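Local structure of delta-aminolevulinic acid dehydratase (3OBK) at residues S217-F222 and M265-L270; G294-L299 and T331-E336. The protein catalyses the condensation of two molecules of 5-aminolevulinic acid into porphobilinogen, an early step of tetrapyrrole biosynthesis. All blocks are in the same frame, centred on the assembly; numbering follows the deposited sequence.

Contact 1 of 2, residues S217-F222 and M265-L270; sequences SFYGPF and MVKPGL. With PBG (3-[5-(aminomethyl)-4-(carboxymethyl)-1H-pyrrol-3-yl]propanoic acid), chain L.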
loop_
_atom_site.group_PDB
_atom_site.type_symbol
_atom_site.label_atom_id
_atom_site.label_comp_id
_atom_site.label_asym_id
_atom_site.label_seq_id
_atom_site.Cartn_x
_atom_site.Cartn_y
_atom_site.Cartn_z
ATOM N N SER A 217 31.170 15.655 -0.039
ATOM C CA SER A 217 32.250 16.543 -0.410
ATOM C C SER A 217 31.803 18.033 -0.417
ATOM O O SER A 217 32.588 18.916 -0.741
ATOM C CB SER A 217 32.815 16.114 -1.766
ATOM O OG SER A 217 32.004 16.602 -2.833
ATOM N N PHE A 218 30.559 18.302 -0.045
ATOM C CA PHE A 218 30.054 19.664 0.039
ATOM C C PHE A 218 30.232 20.344 1.401
ATOM O O PHE A 218 29.675 21.432 1.599
ATOM C CB PHE A 218 28.557 19.702 -0.296
ATOM C CG PHE A 218 28.263 19.456 -1.727
ATOM C CD1 PHE A 218 28.395 20.473 -2.647
ATOM C CD2 PHE A 218 27.849 18.206 -2.158
ATOM C CE1 PHE A 218 28.123 20.251 -3.978
ATOM C CE2 PHE A 218 27.595 17.975 -3.458
ATOM C CZ PHE A 218 27.730 18.991 -4.388
ATOM N N TYR A 219 30.957 19.720 2.328
ATOM C CA TYR A 219 31.191 20.288 3.658
ATOM C C TYR A 219 32.471 21.103 3.763
ATOM O O TYR A 219 32.865 21.532 4.856
ATOM C CB TYR A 219 31.311 19.179 4.714
ATOM C CG TYR A 219 30.164 18.211 4.833
ATOM C CD1 TYR A 219 28.872 18.642 4.852
ATOM C CD2 TYR A 219 30.405 16.868 4.996
ATOM C CE1 TYR A 219 27.833 17.766 4.985
ATOM C CE2 TYR A 219 29.380 15.970 5.151
ATOM C CZ TYR A 219 28.087 16.413 5.129
ATOM O OH TYR A 219 27.071 15.516 5.266
ATOM N N GLY A 220 33.145 21.314 2.652
ATOM C CA GLY A 220 34.484 21.893 2.699
ATOM C C GLY A 220 34.559 23.274 3.327
ATOM O O GLY A 220 35.412 23.514 4.181
ATOM N N PRO A 221 33.704 24.202 2.870
ATOM C CA PRO A 221 33.761 25.558 3.421
ATOM C C PRO A 221 33.420 25.618 4.906
ATOM O O PRO A 221 34.007 26.417 5.629
ATOM C CB PRO A 221 32.751 26.336 2.565
ATOM C CG PRO A 221 32.704 25.577 1.274
ATOM C CD PRO A 221 32.903 24.138 1.636
ATOM N N PHE A 222 32.513 24.763 5.368
ATOM C CA PHE A 222 32.302 24.645 6.806
ATOM C C PHE A 222 33.646 24.298 7.530
ATOM O O PHE A 222 34.001 24.920 8.540
ATOM C CB PHE A 222 31.212 23.607 7.092
ATOM C CG PHE A 222 30.992 23.314 8.569
ATOM C CD1 PHE A 222 31.803 22.398 9.239
ATOM C CD2 PHE A 222 29.935 23.912 9.257
ATOM C CE1 PHE A 222 31.582 22.107 10.566
ATOM C CE2 PHE A 222 29.683 23.632 10.583
ATOM C CZ PHE A 222 30.519 22.753 11.260
ATOM N N MET A 265 16.998 15.046 10.640
ATOM C CA MET A 265 17.707 15.904 9.717
ATOM C C MET A 265 18.304 15.066 8.596
ATOM O O MET A 265 18.872 13.988 8.847
ATOM C CB MET A 265 18.817 16.610 10.474
ATOM C CG MET A 265 19.873 17.361 9.622
ATOM S SD MET A 265 19.428 19.033 9.146
ATOM C CE MET A 265 19.501 19.901 10.717
ATOM N N VAL A 266 18.144 15.527 7.360
ATOM C CA VAL A 266 18.860 14.958 6.215
ATOM C C VAL A 266 19.830 16.003 5.758
ATOM O O VAL A 266 19.463 17.177 5.626
ATOM C CB VAL A 266 17.942 14.656 5.019
ATOM C CG1 VAL A 266 18.789 14.201 3.762
ATOM C CG2 VAL A 266 16.894 13.642 5.413
ATOM N N LYS A 267 21.051 15.572 5.485
ATOM C CA LYS A 267 22.123 16.468 5.152
ATOM C C LYS A 267 23.100 15.712 4.339
ATOM O O LYS A 267 23.416 14.578 4.685
ATOM C CB LYS A 267 22.799 16.875 6.425
ATOM C CG LYS A 267 24.045 17.754 6.315
ATOM C CD LYS A 267 24.435 18.014 7.739
ATOM C CE LYS A 267 25.840 18.429 7.980
ATOM N NZ LYS A 267 26.128 18.152 9.442
ATOM N N PRO A 268 23.613 16.320 3.262
ATOM C CA PRO A 268 23.321 17.650 2.716
ATOM C C PRO A 268 21.917 17.838 2.148
ATOM O O PRO A 268 21.048 17.036 2.395
ATOM C CB PRO A 268 24.388 17.824 1.627
ATOM C CG PRO A 268 25.491 16.873 2.032
ATOM C CD PRO A 268 24.808 15.724 2.655
ATOM N N GLY A 269 21.715 18.918 1.398
ATOM C CA GLY A 269 20.373 19.419 1.107
ATOM C C GLY A 269 19.823 19.072 -0.257
ATOM O O GLY A 269 19.266 18.003 -0.445
ATOM N N LEU A 270 19.995 19.976 -1.211
ATOM C CA LEU A 270 19.441 19.805 -2.543
ATOM C C LEU A 270 19.820 18.467 -3.170
ATOM O O LEU A 270 18.973 17.791 -3.740
ATOM C CB LEU A 270 19.865 20.951 -3.472
ATOM C CG LEU A 270 19.167 22.274 -3.233
ATOM C CD1 LEU A 270 19.615 23.269 -4.296
ATOM C CD2 LEU A 270 17.651 22.105 -3.232
HETATM C CHA PBG L . 30.370 18.347 12.245
HETATM C C1A PBG L . 29.586 19.152 11.261
HETATM C C2A PBG L . 29.871 19.312 9.909
HETATM C C3A PBG L . 28.878 20.131 9.404
HETATM C C4A PBG L . 27.981 20.368 10.430
HETATM N NA PBG L . 28.443 19.792 11.548
HETATM C C5A PBG L . 31.096 18.870 9.145
HETATM C C6A PBG L . 31.263 17.427 8.934
HETATM O O1A PBG L . 30.608 16.664 9.691
HETATM O O2A PBG L . 32.092 17.008 8.094
HETATM C C7A PBG L . 28.812 20.643 8.018
HETATM C C8A PBG L . 27.847 21.737 7.752
HETATM C C9A PBG L . 27.965 22.471 6.482
HETATM O O3A PBG L . 27.479 23.597 6.433
HETATM O O4A PBG L . 28.750 22.152 5.575
HETATM N N1 PBG L . 29.753 17.195 12.817
#
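A cis peptide bond precedes Pro268, whose ring meets Tyr219 just where strand 263-267 of the TIM barrel ends at the active site. Pro268 CD lies 3.5 Å from Tyr219 OH, and the two side chains cross at about a right angle; Pro268 CG adds an apolar touch to Tyr219 CE1 at 3.9 Å. The phenol oxygen is hydrogen-bonded to Tyr214 O, which anchors the far end of the ring. Lys267 approaches the same ring obliquely, its CE 3.7 Å from Tyr219 CE1. With CG anti to the backbone N (chi1 176°) and the rest of the chain extended, the lysine carries its amine past the tyrosine to the bound porphobilinogen, beside Lys213; this is consistent with the lysine pair of the active site in this enzyme family. Tyr219 also borders both carboxylates of the product: CD2 is 3.5 Å from O2A, and CD1 is 3.6 Å from O4A. Phe222, at the start of helix 220-226, lays one ring face over the pyrrole, with C3A 3.4 Å above the Phe222 ring plane, over its centre. Lys267 NZ comes within 3.1 Å of pyrrole atom C4A.

Contact 2 of 2, residues G294-L299 and T331-E336; sequences GEYAML and TYYAKE. With PBG (3-[5-(aminomethyl)-4-(carboxymethyl)-1H-pyrrol-3-yl]propanoic acid), chain L.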
loop_
_atom_site.group_PDB
_atom_site.type_symbol
_atom_site.label_atom_id
_atom_site.label_comp_id
_atom_site.label_asym_id
_atom_site.label_seq_id
_atom_site.Cartn_x
_atom_site.Cartn_y
_atom_site.Cartn_z
ATOM N N GLY A 294 28.843 24.120 1.296
ATOM C CA GLY A 294 29.253 23.952 -0.091
ATOM C C GLY A 294 28.175 24.386 -1.055
ATOM O O GLY A 294 28.457 25.002 -2.072
ATOM N N GLU A 295 26.939 24.050 -0.722
ATOM C CA GLU A 295 25.789 24.483 -1.502
ATOM C C GLU A 295 25.684 26.011 -1.504
ATOM O O GLU A 295 25.411 26.589 -2.534
ATOM C CB GLU A 295 24.503 23.867 -0.964
ATOM C CG GLU A 295 24.463 22.323 -1.009
ATOM C CD GLU A 295 23.178 21.789 -0.450
ATOM O OE1 GLU A 295 22.140 21.939 -1.150
ATOM O OE2 GLU A 295 23.216 21.271 0.709
ATOM N N TYR A 296 25.927 26.626 -0.350
ATOM C CA TYR A 296 25.952 28.080 -0.184
ATOM C C TYR A 296 27.012 28.740 -1.055
ATOM O O TYR A 296 26.751 29.708 -1.745
ATOM C CB TYR A 296 26.217 28.420 1.304
ATOM C CG TYR A 296 26.292 29.911 1.618
ATOM C CD1 TYR A 296 25.134 30.667 1.809
ATOM C CD2 TYR A 296 27.522 30.556 1.725
ATOM C CE1 TYR A 296 25.204 32.049 2.115
ATOM C CE2 TYR A 296 27.603 31.889 2.025
ATOM C CZ TYR A 296 26.445 32.647 2.204
ATOM O OH TYR A 296 26.557 33.992 2.486
ATOM N N ALA A 297 28.203 28.163 -1.040
ATOM C CA ALA A 297 29.328 28.661 -1.836
ATOM C C ALA A 297 29.004 28.635 -3.325
ATOM O O ALA A 297 29.298 29.590 -4.049
ATOM C CB ALA A 297 30.572 27.844 -1.549
ATOM N N MET A 298 28.374 27.562 -3.784
ATOM C CA MET A 298 28.038 27.462 -5.190
ATOM C C MET A 298 27.139 28.622 -5.659
ATOM O O MET A 298 27.369 29.234 -6.697
ATOM C CB MET A 298 27.386 26.114 -5.474
ATOM C CG MET A 298 28.400 24.996 -5.661
ATOM S SD MET A 298 27.639 23.342 -5.715
ATOM C CE MET A 298 26.609 23.507 -7.174
ATOM N N LEU A 299 26.114 28.907 -4.868
ATOM C CA LEU A 299 25.139 29.926 -5.192
ATOM C C LEU A 299 25.830 31.260 -5.249
ATOM O O LEU A 299 25.670 31.987 -6.229
ATOM C CB LEU A 299 24.014 29.964 -4.140
ATOM C CG LEU A 299 22.708 29.264 -4.524
ATOM C CD1 LEU A 299 21.645 29.268 -3.439
ATOM C CD2 LEU A 299 22.152 29.939 -5.769
ATOM N N THR A 331 19.877 27.013 6.817
ATOM C CA THR A 331 20.527 27.596 5.640
ATOM C C THR A 331 21.262 28.863 5.966
ATOM O O THR A 331 20.738 29.681 6.681
ATOM C CB THR A 331 19.516 27.856 4.473
ATOM O OG1 THR A 331 20.164 28.569 3.409
ATOM C CG2 THR A 331 18.313 28.633 4.961
ATOM N N TYR A 332 22.469 29.033 5.411
ATOM C CA TYR A 332 23.262 30.247 5.630
ATOM C C TYR A 332 22.601 31.454 4.949
ATOM O O TYR A 332 22.936 32.603 5.261
ATOM C CB TYR A 332 24.724 30.037 5.193
ATOM C CG TYR A 332 25.364 28.887 5.931
ATOM C CD1 TYR A 332 25.793 29.029 7.231
ATOM C CD2 TYR A 332 25.477 27.637 5.341
ATOM C CE1 TYR A 332 26.351 27.987 7.905
ATOM C CE2 TYR A 332 26.033 26.575 5.999
ATOM C CZ TYR A 332 26.472 26.741 7.299
ATOM O OH TYR A 332 27.022 25.664 7.983
ATOM N N TYR A 333 21.632 31.208 4.068
ATOM C CA TYR A 333 20.797 32.296 3.501
ATOM C C TYR A 333 19.555 32.663 4.338
ATOM O O TYR A 333 18.715 33.423 3.885
ATOM C CB TYR A 333 20.317 31.918 2.089
ATOM C CG TYR A 333 21.274 32.263 0.996
ATOM C CD1 TYR A 333 21.506 33.582 0.628
ATOM C CD2 TYR A 333 21.925 31.279 0.299
ATOM C CE1 TYR A 333 22.389 33.890 -0.409
ATOM C CE2 TYR A 333 22.819 31.581 -0.731
ATOM C CZ TYR A 333 23.042 32.870 -1.083
ATOM O OH TYR A 333 23.927 33.119 -2.112
ATOM N N ALA A 334 19.439 32.149 5.556
ATOM C CA ALA A 334 18.204 32.310 6.325
ATOM C C ALA A 334 17.914 33.767 6.562
ATOM O O ALA A 334 16.827 34.241 6.259
ATOM C CB ALA A 334 18.291 31.586 7.625
ATOM N N LYS A 335 18.902 34.500 7.064
ATOM C CA LYS A 335 18.684 35.921 7.319
ATOM C C LYS A 335 18.342 36.642 6.031
ATOM O O LYS A 335 17.442 37.485 5.976
ATOM C CB LYS A 335 19.903 36.563 7.969
ATOM C CG LYS A 335 19.698 38.044 8.296
ATOM C CD LYS A 335 20.945 38.710 8.853
ATOM C CE LYS A 335 21.920 39.219 7.761
ATOM N NZ LYS A 335 23.269 39.641 8.289
ATOM N N GLU A 336 19.057 36.314 4.978
ATOM C CA GLU A 336 18.874 37.063 3.762
ATOM C C GLU A 336 17.505 36.788 3.174
ATOM O O GLU A 336 16.854 37.697 2.674
ATOM C CB GLU A 336 19.951 36.721 2.766
ATOM C CG GLU A 336 20.167 37.836 1.763
ATOM C CD GLU A 336 21.267 38.752 2.195
ATOM O OE1 GLU A 336 22.436 38.313 2.110
ATOM O OE2 GLU A 336 20.959 39.871 2.615
HETATM C CHA PBG L . 30.370 18.347 12.245
HETATM C C1A PBG L . 29.586 19.152 11.261
HETATM C C2A PBG L . 29.871 19.312 9.909
HETATM C C3A PBG L . 28.878 20.131 9.404
HETATM C C4A PBG L . 27.981 20.368 10.430
HETATM N NA PBG L . 28.443 19.792 11.548
HETATM C C5A PBG L . 31.096 18.870 9.145
HETATM C C6A PBG L . 31.263 17.427 8.934
HETATM O O1A PBG L . 30.608 16.664 9.691
HETATM O O2A PBG L . 32.092 17.008 8.094
HETATM C C7A PBG L . 28.812 20.643 8.018
HETATM C C8A PBG L . 27.847 21.737 7.752
HETATM C C9A PBG L . 27.965 22.471 6.482
HETATM O O3A PBG L . 27.479 23.597 6.433
HETATM O O4A PBG L . 28.750 22.152 5.575
HETATM N N1 PBG L . 29.753 17.195 12.817
HETATM O O HOH W 1 24.925 37.061 2.499
#
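Tyr296, on helix 293-305, and Tyr332 mark the nearest backbone approach, their CA atoms 6.8 Å apart, where the chain leaves strand 328-331 through a type I turn from Thr331 to Ala334 and enters helix 334-346. Thr331 OG1 accepts from Tyr333 N at 3.1 Å, an ST turn at the start of this passage, from which two consecutive tyrosines face the helix. With CG anti to the backbone N (chi1 179°), the Tyr296 ring reaches out from its helix to Tyr332 and Tyr333. Tyr332 CB sits over one face of the Tyr296 ring, 3.9 Å from its centroid, a CH-pi contact. The Tyr332 ring turns its edge toward the face of Tyr296, giving a T-shaped pair with centroids 5.9 Å apart and planes at 69°. Tyr333 meets Tyr296 closer but obliquely, centroids 4.8 Å apart and planes at 50°, with Tyr296 CE1 over the centre of the Tyr333 ring. Leu299 CD1 extends the apolar surface, 3.7 Å from Tyr333 CE2. The hydroxyls point to other partners: Tyr296 OH bonds to Pro65 O and Gln67 NE2, and Tyr333 OH to Glu310. Tyr332 OH, also bonded to Tyr290 OH, donates at 2.6 Å to porphobilinogen O3A, in plane at the ring edge. This aromatic cluster, only Tyr332 of which reaches the carboxylate, stands behind the product pocket at the C-terminal end of the barrel strands.

How the contacts relate
Read from the N terminus, contact 1 comes first: after strand 206-213 the chain makes a 42-residue excursion between 217-222 and 265-270, and the contact closes that loop at the end of the adjacent parallel strand 263-267. Contact 2 then closes a 31-residue loop from 294-299, after strand 287-291, to 331-336, after the neighbouring strand 328-331. The two loops lie in series, neither nested nor crossing. Glu295 bridges them, its OE2 probably accepting a hydrogen bond from Gly269 N and its OE1 from Leu270 N, each at 2.9 Å, while Phe218 packs on Met298. Both contacts border porphobilinogen, with Phe222 against Tyr332 beside it, and both reach a second subunit.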